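Long-range contact in alcohol oxidase (Myceliophthora thermophila, PDB 6F74), which is an FAD-binding VAO-type flavoprotein that probably acts as an oxygen-dependent oxidase: residues W355-P360 with G460-V465. Residues are numbered along the deposited sequence; the frame is centred on the assembly and turned at random.
Sequences WFRSFP and GKPEEV
R357 grips the carbonyl oxygen of G460 side-on, NE at 3.1 Å and NH2 at 3.2 Å from that one O atom. The N-H···O angles, 149° and 142°, are bent as expected when two neighbouring donors converge on a single acceptor, and the two nitrogens approach from opposite faces of the carbonyl plane. CG of R357 lies anti to the backbone N (chi1 -162°), and bends at chi2 and chi3 then turn the guanidinium so that G460 O sits at its edge, slightly out of its plane. NH2 also forms a salt bridge with E456 of helix 448-458, so the arginine, just past strand 349-356, ties that point to the helix and to G460, the first residue beyond it to leave helical phi/psi, with positive phi. Further along, S358 OG donates to P462 O at 3.0 Å, meeting it from above the carbonyl plane rather than on a lone pair. A water lies 2.7 Å from S358 O and 3.3 Å from E464 O and can donate to either, though with other acceptors near it need not serve both at once.

Packing surrounds these bonds. P462 CG sits over one face of the guanidinium, 3.9 Å from R357 NE, the two side chains crossing at a slant. V465 splits its two methyls: CG1, anti to the backbone N, comes within 3.7 Å of F356 CE1, while CG2 lies 3.9 Å from P360 CD. Cutting R357 back to an alanine is likely to leave G460 O without its two arginine donors and E456 without its positive mate, and to open a gap beside P462 CG. The K461–E464 type I turn is closed by its own E464 N to K461 O bond; R357 and S358 fasten its loop, which leads into strand 467-472, to the chain leaving the neighbouring antiparallel strand 349-356, a polar surface junction with apolar flanks.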
loop_
_atom_site.group_PDB
_atom_site.type_symbol
_atom_site.label_atom_id
_atom_site.label_comp_id
_atom_site.label_asym_id
_atom_site.label_seq_id
_atom_site.Cartn_x
_atom_site.Cartn_y
_atom_site.Cartn_z
ATOM N N TRP A 355 -11.879 -12.514 -7.077
ATOM C CA TRP A 355 -12.518 -13.294 -8.119
ATOM C C TRP A 355 -11.661 -13.416 -9.367
ATOM O O TRP A 355 -10.765 -12.586 -9.618
ATOM C CB TRP A 355 -13.919 -12.741 -8.455
ATOM C CG TRP A 355 -13.985 -11.337 -9.077
ATOM C CD1 TRP A 355 -14.107 -10.169 -8.421
ATOM C CD2 TRP A 355 -13.999 -11.009 -10.481
ATOM N NE1 TRP A 355 -14.156 -9.110 -9.310
ATOM C CE2 TRP A 355 -14.108 -9.607 -10.585
ATOM C CE3 TRP A 355 -13.920 -11.768 -11.654
ATOM C CZ2 TRP A 355 -14.112 -8.944 -11.812
ATOM C CZ3 TRP A 355 -13.930 -11.105 -12.882
ATOM C CH2 TRP A 355 -14.028 -9.711 -12.951
ATOM N N PHE A 356 -11.979 -14.444 -10.138
ATOM C CA PHE A 356 -11.206 -14.845 -11.301
ATOM C C PHE A 356 -12.168 -15.365 -12.333
ATOM O O PHE A 356 -13.003 -16.232 -12.028
ATOM C CB PHE A 356 -10.211 -15.983 -10.969
ATOM C CG PHE A 356 -9.054 -15.546 -10.146
ATOM C CD1 PHE A 356 -7.922 -15.027 -10.754
ATOM C CD2 PHE A 356 -9.103 -15.641 -8.748
ATOM C CE1 PHE A 356 -6.854 -14.582 -9.980
ATOM C CE2 PHE A 356 -8.033 -15.197 -7.991
ATOM C CZ PHE A 356 -6.907 -14.677 -8.600
ATOM N N ARG A 357 -12.041 -14.869 -13.544
ATOM C CA ARG A 357 -12.720 -15.477 -14.695
ATOM C C ARG A 357 -12.150 -16.840 -15.021
ATOM O O ARG A 357 -12.858 -17.753 -15.389
ATOM C CB ARG A 357 -12.577 -14.611 -15.933
ATOM C CG ARG A 357 -13.636 -15.019 -16.957
ATOM C CD ARG A 357 -13.167 -15.107 -18.399
ATOM N NE ARG A 357 -13.170 -13.805 -19.023
ATOM C CZ ARG A 357 -14.168 -13.284 -19.731
ATOM N NH1 ARG A 357 -15.290 -13.941 -19.986
ATOM N NH2 ARG A 357 -13.981 -12.042 -20.206
ATOM N N SER A 358 -10.843 -16.951 -14.891
ATOM C CA SER A 358 -10.152 -18.239 -15.053
ATOM C C SER A 358 -8.943 -18.207 -14.155
ATOM O O SER A 358 -8.336 -17.146 -13.977
ATOM C CB SER A 358 -9.694 -18.397 -16.509
ATOM O OG SER A 358 -8.649 -17.474 -16.752
ATOM N N PHE A 359 -8.593 -19.371 -13.623
ATOM C CA PHE A 359 -7.507 -19.505 -12.632
ATOM C C PHE A 359 -6.734 -20.762 -12.970
ATOM O O PHE A 359 -7.321 -21.708 -13.468
ATOM C CB PHE A 359 -8.134 -19.633 -11.239
ATOM C CG PHE A 359 -7.170 -19.477 -10.117
ATOM C CD1 PHE A 359 -6.562 -18.264 -9.875
ATOM C CD2 PHE A 359 -6.879 -20.547 -9.271
ATOM C CE1 PHE A 359 -5.667 -18.116 -8.820
ATOM C CE2 PHE A 359 -6.018 -20.385 -8.184
ATOM C CZ PHE A 359 -5.408 -19.167 -7.967
ATOM N N PRO A 360 -5.422 -20.803 -12.699
ATOM C CA PRO A 360 -4.698 -22.019 -13.122
ATOM C C PRO A 360 -4.878 -23.206 -12.173
ATOM O O PRO A 360 -3.917 -23.836 -11.796
ATOM C CB PRO A 360 -3.237 -21.551 -13.202
ATOM C CG PRO A 360 -3.157 -20.441 -12.218
ATOM C CD PRO A 360 -4.501 -19.751 -12.224
ATOM N N GLY A 460 -10.657 -9.960 -17.925
ATOM C CA GLY A 460 -9.467 -10.247 -18.703
ATOM C C GLY A 460 -9.701 -11.354 -19.687
ATOM O O GLY A 460 -10.808 -11.902 -19.801
ATOM N N LYS A 461 -8.617 -11.689 -20.371
ATOM C CA LYS A 461 -8.621 -12.694 -21.407
ATOM C C LYS A 461 -8.533 -14.055 -20.706
ATOM O O LYS A 461 -7.636 -14.283 -19.865
ATOM C CB LYS A 461 -7.409 -12.506 -22.328
ATOM C CG LYS A 461 -7.098 -11.058 -22.755
ATOM C CD LYS A 461 -6.306 -11.005 -24.074
ATOM C CE LYS A 461 -6.149 -9.564 -24.529
ATOM N NZ LYS A 461 -5.059 -9.388 -25.543
ATOM N N PRO A 462 -9.438 -14.987 -21.042
ATOM C CA PRO A 462 -9.409 -16.331 -20.419
ATOM C C PRO A 462 -8.050 -17.069 -20.412
ATOM O O PRO A 462 -7.896 -18.009 -19.608
ATOM C CB PRO A 462 -10.416 -17.100 -21.256
ATOM C CG PRO A 462 -11.438 -16.066 -21.628
ATOM C CD PRO A 462 -10.642 -14.788 -21.872
ATOM N N GLU A 463 -7.107 -16.639 -21.252
ATOM C CA GLU A 463 -5.772 -17.207 -21.356
ATOM C C GLU A 463 -4.840 -16.571 -20.327
ATOM O O GLU A 463 -3.822 -17.179 -19.932
ATOM C CB GLU A 463 -5.164 -16.952 -22.748
ATOM C CG GLU A 463 -6.079 -16.733 -23.997
ATOM C CD GLU A 463 -5.689 -15.437 -24.750
ATOM O OE1 GLU A 463 -4.453 -15.140 -24.883
ATOM O OE2 GLU A 463 -6.610 -14.709 -25.231
ATOM N N GLU A 464 -5.154 -15.333 -19.925
ATOM C CA GLU A 464 -4.286 -14.579 -19.050
ATOM C C GLU A 464 -4.967 -14.449 -17.682
ATOM O O GLU A 464 -6.184 -14.073 -17.606
ATOM C CB GLU A 464 -4.020 -13.189 -19.647
ATOM C CG GLU A 464 -3.521 -13.196 -21.086
ATOM C CD GLU A 464 -3.146 -11.755 -21.553
ATOM O OE1 GLU A 464 -3.554 -10.761 -20.889
ATOM O OE2 GLU A 464 -2.481 -11.570 -22.614
ATOM N N VAL A 465 -4.208 -14.757 -16.621
ATOM C CA VAL A 465 -4.714 -14.606 -15.268
ATOM C C VAL A 465 -4.786 -13.134 -14.922
ATOM O O VAL A 465 -3.789 -12.416 -15.021
ATOM C CB VAL A 465 -3.855 -15.311 -14.208
ATOM C CG1 VAL A 465 -4.553 -15.213 -12.835
ATOM C CG2 VAL A 465 -3.678 -16.779 -14.596
HETATM O O HOH W 1 -8.151 -14.644 -15.023
#